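Local coordinates for IclR family transcriptional regulator (Brucella abortus, PDB 5WHM), which represses transcription as an IclR-type regulator, probably binding DNA through an N-terminal winged helix-turn-helix domain joined to a C-terminal domain that may sense an effector, at residues V32-T37 / A123-S128; L43-I48 / P57-L62; Y71-A76 / Q82-I87. All coordinates share one frame; numbering follows the deposited sequence.

How the contacts relate
Contact 1 bridges two domains; contacts 2 and 3 lie within the DNA-binding domain. In contact 1, charged side chains reach across a wide backbone gap at a partly exposed site where the second subunit also comes in. Contact 2 joins the two helices of the helix-turn-helix by close apolar packing with a polar flank, and no hydrogen bond runs between its segments. Contact 3, the most deeply buried, combines strand pairing with a salt bridge and apolar packing. The hydrophobic core ties them together: Val32 of contact 1 packs on Ile48 and Leu62 of contact 2, and Leu33 and Phe36 reach Leu83 and Leu72 of contact 3.

Contact 1: residues V32-T37 / A123-S128; sequences VLRCFT and ARDRLS
Arg34 reaches out from the type I turn of Leu33 to Phe36 and takes hold of Asp125 end-on, one nitrogen to each carboxylate oxygen. Arg34 NH2 lies 2.7 Å from Asp125 OD1 and Arg34 NH1 3.1 Å from Asp125 OD2; both oxygens use syn lone pairs, and the flat groups are nearly coplanar, 8° apart. The Arg34 chain, extended from CG to NE, spans a gap that leaves the CA atoms of Arg34 and Arg126 11.2 Å apart. Packing is tight where the charged ends meet: Arg126, from the same turn as Asp125, runs back along Arg34 and lays its guanidinium over one face of the other, centres 3.8 Å apart and planes at 21°. Asp125 is buried, whereas both arginines stay partly exposed on the looser side; only 166 Å² is buried, all through these three side chains. The contact is a polar bridge from the helix-turn-helix domain to the type II' turn joining strands 118-125 and 128-135. Arg34 NE and Arg126 NH2, both donors, stand 3.2 Å apart without a hydrogen bond. Asp125 also pairs with Arg89 of the second subunit and Arg126 with Glu31, so the carboxylates probably offset the charge of the stacked arginines.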
# COMPACT_ATOMS: atom_id res chain seq x y z
N VAL C 32 -15.30 -6.48 -2.74
CA VAL C 32 -14.89 -7.52 -1.79
C VAL C 32 -13.57 -7.14 -1.11
O VAL C 32 -13.43 -7.22 0.11
CB VAL C 32 -14.77 -8.89 -2.50
CG1 VAL C 32 -13.99 -9.91 -1.62
CG2 VAL C 32 -16.16 -9.44 -2.89
N LEU C 33 -12.56 -6.73 -1.89
CA LEU C 33 -11.29 -6.37 -1.27
C LEU C 33 -11.44 -5.18 -0.33
O LEU C 33 -10.74 -5.10 0.69
CB LEU C 33 -10.24 -6.05 -2.33
CG LEU C 33 -9.74 -7.24 -3.14
CD1 LEU C 33 -8.88 -6.74 -4.31
CD2 LEU C 33 -8.96 -8.20 -2.21
N ARG C 34 -12.37 -4.26 -0.63
CA ARG C 34 -12.58 -3.11 0.27
C ARG C 34 -13.22 -3.49 1.60
O ARG C 34 -13.28 -2.65 2.50
CB ARG C 34 -13.45 -2.05 -0.40
CG ARG C 34 -12.78 -1.26 -1.51
CD ARG C 34 -13.69 -0.07 -1.89
NE ARG C 34 -13.08 0.82 -2.87
CZ ARG C 34 -12.52 2.00 -2.59
NH1 ARG C 34 -12.00 2.75 -3.56
NH2 ARG C 34 -12.50 2.44 -1.33
N CYS C 35 -13.74 -4.72 1.73
CA CYS C 35 -14.33 -5.15 3.00
C CYS C 35 -13.28 -5.29 4.09
O CYS C 35 -13.61 -5.25 5.27
CB CYS C 35 -15.03 -6.50 2.85
SG CYS C 35 -16.57 -6.38 1.97
N PHE C 36 -12.03 -5.53 3.69
CA PHE C 36 -10.92 -5.71 4.62
C PHE C 36 -10.37 -4.35 5.00
O PHE C 36 -10.13 -3.50 4.14
CB PHE C 36 -9.84 -6.60 4.01
CG PHE C 36 -10.31 -8.01 3.71
CD1 PHE C 36 -10.99 -8.29 2.54
CD2 PHE C 36 -10.10 -9.05 4.61
CE1 PHE C 36 -11.46 -9.57 2.25
CE2 PHE C 36 -10.53 -10.35 4.33
CZ PHE C 36 -11.22 -10.62 3.15
N THR C 37 -10.25 -4.11 6.30
CA THR C 37 -9.76 -2.81 6.72
C THR C 37 -8.64 -3.01 7.72
O THR C 37 -8.40 -4.16 8.13
CB THR C 37 -10.89 -1.96 7.35
OG1 THR C 37 -11.11 -2.42 8.68
CG2 THR C 37 -12.19 -2.03 6.56
N ALA C 123 -5.39 12.79 0.72
CA ALA C 123 -6.36 12.98 -0.36
C ALA C 123 -7.55 12.05 -0.11
O ALA C 123 -7.46 11.06 0.64
CB ALA C 123 -5.74 12.70 -1.74
N ARG C 124 -8.67 12.37 -0.74
CA ARG C 124 -9.91 11.66 -0.47
C ARG C 124 -9.98 10.34 -1.23
O ARG C 124 -9.57 10.26 -2.39
CB ARG C 124 -11.10 12.53 -0.85
CG ARG C 124 -12.44 11.87 -0.55
CD ARG C 124 -13.61 12.82 -0.83
NE ARG C 124 -13.79 13.06 -2.27
CZ ARG C 124 -14.54 12.29 -3.06
NH1 ARG C 124 -15.16 11.22 -2.58
NH2 ARG C 124 -14.65 12.59 -4.34
N ASP C 125 -10.52 9.31 -0.57
CA ASP C 125 -11.00 8.09 -1.23
C ASP C 125 -12.37 7.77 -0.64
O ASP C 125 -12.47 7.43 0.55
CB ASP C 125 -10.02 6.89 -1.08
CG ASP C 125 -10.60 5.56 -1.66
OD1 ASP C 125 -11.02 4.66 -0.90
OD2 ASP C 125 -10.67 5.43 -2.91
N ARG C 126 -13.42 7.91 -1.47
CA ARG C 126 -14.83 7.75 -1.10
C ARG C 126 -15.19 8.68 0.05
O ARG C 126 -15.18 9.90 -0.13
CB ARG C 126 -15.19 6.30 -0.77
CG ARG C 126 -15.22 5.42 -1.99
CD ARG C 126 -16.01 4.15 -1.76
NE ARG C 126 -15.77 3.25 -2.87
CZ ARG C 126 -16.31 2.05 -2.98
NH1 ARG C 126 -17.13 1.58 -2.04
NH2 ARG C 126 -16.01 1.32 -4.03
N LEU C 127 -15.47 8.13 1.23
CA LEU C 127 -15.87 8.95 2.38
C LEU C 127 -14.76 9.05 3.43
O LEU C 127 -15.05 9.33 4.60
CB LEU C 127 -17.17 8.42 2.99
CG LEU C 127 -18.38 8.34 2.04
CD1 LEU C 127 -19.55 7.53 2.63
CD2 LEU C 127 -18.85 9.73 1.64
N SER C 128 -13.50 8.84 3.04
CA SER C 128 -12.36 8.93 3.95
C SER C 128 -11.25 9.77 3.33
O SER C 128 -11.18 9.96 2.12
CB SER C 128 -11.82 7.52 4.31
OG SER C 128 -12.79 6.74 5.00

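Contact 2: residues L43-I48 / P57-L62; sequences LGNQEI and PTVSRL
Val59, with chi1 at 170°, sets CG1 anti to its backbone N and pushes that methyl between Ile48 and Asn45; in Ile48 chi1 of -66° puts CG1 beside the backbone N and leaves CG2 anti to it, facing Val59. The two methyls, Val59 CG1 and Ile48 CG2, are 3.5 Å apart, and both residues are buried. Asn45 and Val59 run alongside each other, pointing opposite ways, and the amide oxygen rests against the same methyl, Asn45 OD1 to Val59 CG1 being 3.5 Å as well. That oxygen is satisfied by Thr63, one turn farther along the second helix. Beside this, in the conformer described, Asn45 ND2 comes within 3.6 Å of Ser60 OG without a hydrogen bond, and the serine hydroxyl turns back to the carbonyl of Lys56. Gly44 is the N-cap of helix 45-52, and its N is bonded to the carboxylate of Glu47 (Gly44 N to Glu47 OE2, 3.0 Å). Helices 45-52 and 56-69 form the helix-turn-helix, and by that topology helix 56-69 is probably the recognition helix. Helix 24-33 packs against both: Ile48 and Leu62 meet its Val32, Phe36 touches Ile48, and Leu62 reaches Leu26 of the second subunit.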
# COMPACT_ATOMS: atom_id res chain seq x y z
N LEU C 43 -12.13 -12.29 7.33
CA LEU C 43 -13.53 -12.36 6.93
C LEU C 43 -13.79 -13.65 6.17
O LEU C 43 -12.95 -14.10 5.37
CB LEU C 43 -13.93 -11.16 6.06
CG LEU C 43 -13.74 -9.76 6.64
CD1 LEU C 43 -13.95 -8.72 5.56
CD2 LEU C 43 -14.72 -9.57 7.78
N GLY C 44 -14.98 -14.22 6.39
CA GLY C 44 -15.47 -15.33 5.59
C GLY C 44 -16.49 -14.88 4.54
O GLY C 44 -16.90 -13.72 4.50
N ASN C 45 -16.91 -15.83 3.71
CA ASN C 45 -17.81 -15.52 2.60
C ASN C 45 -19.12 -14.88 3.10
O ASN C 45 -19.63 -13.94 2.49
CB ASN C 45 -18.09 -16.78 1.76
CG ASN C 45 -16.90 -17.17 0.81
OD1 ASN C 45 -16.31 -16.32 0.14
ND2 ASN C 45 -16.56 -18.45 0.77
N GLN C 46 -19.66 -15.36 4.23
CA GLN C 46 -20.95 -14.83 4.68
C GLN C 46 -20.84 -13.39 5.19
O GLN C 46 -21.73 -12.58 4.95
CB GLN C 46 -21.55 -15.73 5.76
CG GLN C 46 -22.99 -15.32 6.15
CD GLN C 46 -24.00 -15.52 4.99
OE1 GLN C 46 -24.48 -16.64 4.76
NE2 GLN C 46 -24.33 -14.44 4.29
N GLU C 47 -19.77 -13.07 5.93
CA GLU C 47 -19.55 -11.67 6.31
C GLU C 47 -19.40 -10.79 5.09
O GLU C 47 -19.89 -9.66 5.06
CB GLU C 47 -18.29 -11.54 7.19
CG GLU C 47 -18.41 -12.11 8.59
CD GLU C 47 -17.04 -12.34 9.23
OE1 GLU C 47 -16.64 -11.53 10.11
OE2 GLU C 47 -16.36 -13.33 8.86
N ILE C 48 -18.71 -11.28 4.06
CA ILE C 48 -18.49 -10.47 2.86
C ILE C 48 -19.81 -10.29 2.10
O ILE C 48 -20.07 -9.20 1.57
CB ILE C 48 -17.38 -11.08 2.00
CG1 ILE C 48 -16.03 -10.99 2.75
CG2 ILE C 48 -17.28 -10.36 0.65
CD1 ILE C 48 -14.94 -11.83 2.13
N PRO C 57 -23.01 -17.27 -3.38
CA PRO C 57 -22.27 -17.92 -4.48
C PRO C 57 -21.44 -16.94 -5.29
O PRO C 57 -20.37 -17.29 -5.79
CB PRO C 57 -23.36 -18.58 -5.34
CG PRO C 57 -24.59 -18.60 -4.48
CD PRO C 57 -24.48 -17.42 -3.55
N THR C 58 -21.91 -15.69 -5.41
CA THR C 58 -21.15 -14.68 -6.14
C THR C 58 -19.88 -14.32 -5.39
O THR C 58 -18.78 -14.27 -5.97
CB THR C 58 -22.02 -13.46 -6.36
OG1 THR C 58 -23.10 -13.83 -7.21
CG2 THR C 58 -21.23 -12.31 -7.01
N VAL C 59 -20.01 -14.05 -4.09
CA VAL C 59 -18.85 -13.77 -3.26
C VAL C 59 -17.87 -14.95 -3.33
O VAL C 59 -16.65 -14.74 -3.44
CB VAL C 59 -19.30 -13.49 -1.82
CG1 VAL C 59 -18.09 -13.44 -0.87
CG2 VAL C 59 -20.13 -12.20 -1.78
N SER C 60 -18.40 -16.18 -3.28
CA SER C 60 -17.55 -17.38 -3.32
C SER C 60 -16.67 -17.42 -4.56
O SER C 60 -15.49 -17.79 -4.48
CB SER C 60 -18.40 -18.64 -3.25
OG SER C 60 -18.90 -18.85 -1.95
N ARG C 61 -17.22 -17.08 -5.73
CA ARG C 61 -16.40 -17.04 -6.94
C ARG C 61 -15.33 -15.95 -6.84
O ARG C 61 -14.18 -16.16 -7.23
CB ARG C 61 -17.26 -16.80 -8.19
CG ARG C 61 -18.28 -17.89 -8.51
CD ARG C 61 -18.99 -17.58 -9.84
NE ARG C 61 -18.02 -17.51 -10.93
CZ ARG C 61 -18.29 -17.11 -12.16
NH1 ARG C 61 -19.52 -16.73 -12.49
NH2 ARG C 61 -17.33 -17.09 -13.07
N LEU C 62 -15.70 -14.78 -6.31
CA LEU C 62 -14.76 -13.67 -6.23
C LEU C 62 -13.60 -13.98 -5.29
O LEU C 62 -12.42 -13.76 -5.64
CB LEU C 62 -15.48 -12.38 -5.80
CG LEU C 62 -16.57 -11.95 -6.78
CD1 LEU C 62 -17.52 -10.90 -6.15
CD2 LEU C 62 -15.90 -11.43 -8.04

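Contact 3: residues Y71-A76 / Q82-I87; sequences YLRQDA and QLDIGI
Asp84 OD1 is gripped from opposite faces of its carboxylate: Arg73 NH1 comes in from the neighbouring strand at 3.1 Å from Asp84 OD1, and the backbone N of Ile85 lies 2.7 Å from the same oxygen. The Arg73 bond is a salt bridge; the oxygen sits in the guanidinium plane, but the guanidinium stands perpendicular to the carboxylate and meets it from above. The chi1 of Arg73, 54°, places CG between the backbone N and the carbonyl carbon, and from there the extended chain runs across the neighbouring strand. The carbonyl oxygen of Leu83 lies over one face of the guanidinium without a hydrogen bond, while Arg73 NH2 donates a long bond of 3.3 Å to Gln82 OE1, the amide being turned 80° from the guanidinium. The other carboxylate oxygen, Asp84 OD2, is joined to Leu72 O by a bridging water that donates to both. These side chains sit on a two-stranded antiparallel hairpin, strands 72-74 and 81-83, that follows helix 56-69 as the wing of a winged helix-turn-helix. Arg73 and Gln82 form the hydrogen-bonded pair, Arg73 N to Gln82 O at 2.8 Å with a matching return bond, and Leu72 with Leu83 the non-hydrogen-bonded pair, their side chains diverging. Past the strand end Asp84 N still reaches Tyr71 O at 2.9 Å. Toward helix 24-33 the side-chain ends still touch, Leu72 CD2 to Leu83 CD2 at 3.9 Å, and both leucines pack on Leu33 and Phe36. Tyr71 turns the edge of its ring to the backbone of Gly86, with Tyr71 CE1 3.4 Å from Gly86 O, and Ile87 lies against its CB; the phenol oxygen is hydrogen-bonded to Arg34 of the second subunit, whose Asn97 also bonds the carbonyl of Leu83.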
# COMPACT_ATOMS: atom_id res chain seq x y z
N TYR C 71 -4.12 -12.31 -4.07
CA TYR C 71 -4.59 -11.10 -3.37
C TYR C 71 -5.27 -11.41 -2.05
O TYR C 71 -5.36 -10.52 -1.18
CB TYR C 71 -5.58 -10.30 -4.23
CG TYR C 71 -4.96 -9.91 -5.54
CD1 TYR C 71 -3.90 -9.00 -5.58
CD2 TYR C 71 -5.45 -10.44 -6.75
CE1 TYR C 71 -3.30 -8.66 -6.79
CE2 TYR C 71 -4.86 -10.09 -7.96
CZ TYR C 71 -3.79 -9.20 -7.96
OH TYR C 71 -3.20 -8.83 -9.15
N LEU C 72 -5.85 -12.59 -1.91
CA LEU C 72 -6.33 -13.07 -0.62
C LEU C 72 -5.57 -14.33 -0.27
O LEU C 72 -5.11 -15.05 -1.16
CB LEU C 72 -7.84 -13.39 -0.63
CG LEU C 72 -8.81 -12.22 -0.78
CD1 LEU C 72 -10.23 -12.83 -0.77
CD2 LEU C 72 -8.65 -11.21 0.39
N ARG C 73 -5.49 -14.65 1.02
CA ARG C 73 -5.07 -15.97 1.44
C ARG C 73 -6.19 -16.57 2.26
O ARG C 73 -7.04 -15.84 2.79
CB ARG C 73 -3.75 -15.95 2.22
CG ARG C 73 -3.72 -15.00 3.42
CD ARG C 73 -2.35 -15.09 4.11
NE ARG C 73 -2.29 -14.25 5.30
CZ ARG C 73 -1.67 -13.07 5.36
NH1 ARG C 73 -1.02 -12.59 4.31
NH2 ARG C 73 -1.69 -12.37 6.49
N GLN C 74 -6.26 -17.89 2.30
CA GLN C 74 -7.34 -18.57 3.00
C GLN C 74 -6.74 -19.50 4.05
O GLN C 74 -5.83 -20.28 3.74
CB GLN C 74 -8.23 -19.37 2.03
CG GLN C 74 -9.55 -19.86 2.64
CD GLN C 74 -10.41 -20.64 1.63
OE1 GLN C 74 -9.91 -21.06 0.58
NE2 GLN C 74 -11.70 -20.83 1.94
N ASP C 75 -7.26 -19.45 5.27
CA ASP C 75 -6.81 -20.39 6.29
C ASP C 75 -7.41 -21.76 6.00
O ASP C 75 -8.63 -21.89 5.81
CB ASP C 75 -7.20 -19.92 7.69
CG ASP C 75 -6.75 -20.89 8.78
OD1 ASP C 75 -7.25 -22.04 8.83
OD2 ASP C 75 -5.87 -20.51 9.58
N ALA C 76 -6.54 -22.80 5.98
CA ALA C 76 -6.96 -24.13 5.54
C ALA C 76 -7.95 -24.77 6.51
O ALA C 76 -8.88 -25.47 6.09
CB ALA C 76 -5.74 -25.04 5.36
N GLN C 82 -7.84 -13.43 4.43
CA GLN C 82 -7.14 -12.19 4.76
C GLN C 82 -6.50 -11.67 3.49
O GLN C 82 -6.21 -12.44 2.57
CB GLN C 82 -6.05 -12.41 5.82
CG GLN C 82 -6.52 -12.89 7.12
CD GLN C 82 -5.41 -12.81 8.14
OE1 GLN C 82 -4.37 -13.45 7.99
NE2 GLN C 82 -5.62 -12.02 9.19
N LEU C 83 -6.27 -10.35 3.45
CA LEU C 83 -5.51 -9.76 2.34
C LEU C 83 -4.12 -10.40 2.29
O LEU C 83 -3.51 -10.67 3.33
CB LEU C 83 -5.35 -8.24 2.52
CG LEU C 83 -6.68 -7.45 2.43
CD1 LEU C 83 -6.41 -5.97 2.79
CD2 LEU C 83 -7.30 -7.58 1.04
N ASP C 84 -3.58 -10.56 1.08
CA ASP C 84 -2.26 -11.16 0.95
C ASP C 84 -1.33 -10.24 0.14
O ASP C 84 -1.72 -9.18 -0.36
CB ASP C 84 -2.37 -12.56 0.32
CG ASP C 84 -1.17 -13.48 0.66
OD1 ASP C 84 -0.20 -13.07 1.35
OD2 ASP C 84 -1.22 -14.64 0.22
N ILE C 85 -0.07 -10.71 0.03
CA ILE C 85 1.06 -9.92 -0.45
C ILE C 85 0.79 -9.33 -1.82
O ILE C 85 1.31 -8.25 -2.15
CB ILE C 85 2.34 -10.79 -0.53
CG1 ILE C 85 2.59 -11.53 0.79
CG2 ILE C 85 3.55 -9.92 -0.96
CD1 ILE C 85 2.56 -10.60 2.03
N GLY C 86 0.05 -10.04 -2.67
CA GLY C 86 -0.17 -9.51 -4.00
C GLY C 86 -0.87 -8.17 -4.00
O GLY C 86 -0.75 -7.43 -4.97
N ILE C 87 -1.56 -7.82 -2.91
CA ILE C 87 -2.18 -6.49 -2.85
C ILE C 87 -1.13 -5.39 -3.04
O ILE C 87 -1.39 -4.36 -3.70
CB ILE C 87 -2.94 -6.32 -1.51
CG1 ILE C 87 -4.15 -7.27 -1.42
CG2 ILE C 87 -3.41 -4.86 -1.28
CD1 ILE C 87 -5.32 -6.87 -2.36
O HOH W 1 -2.75 -16.08 -1.66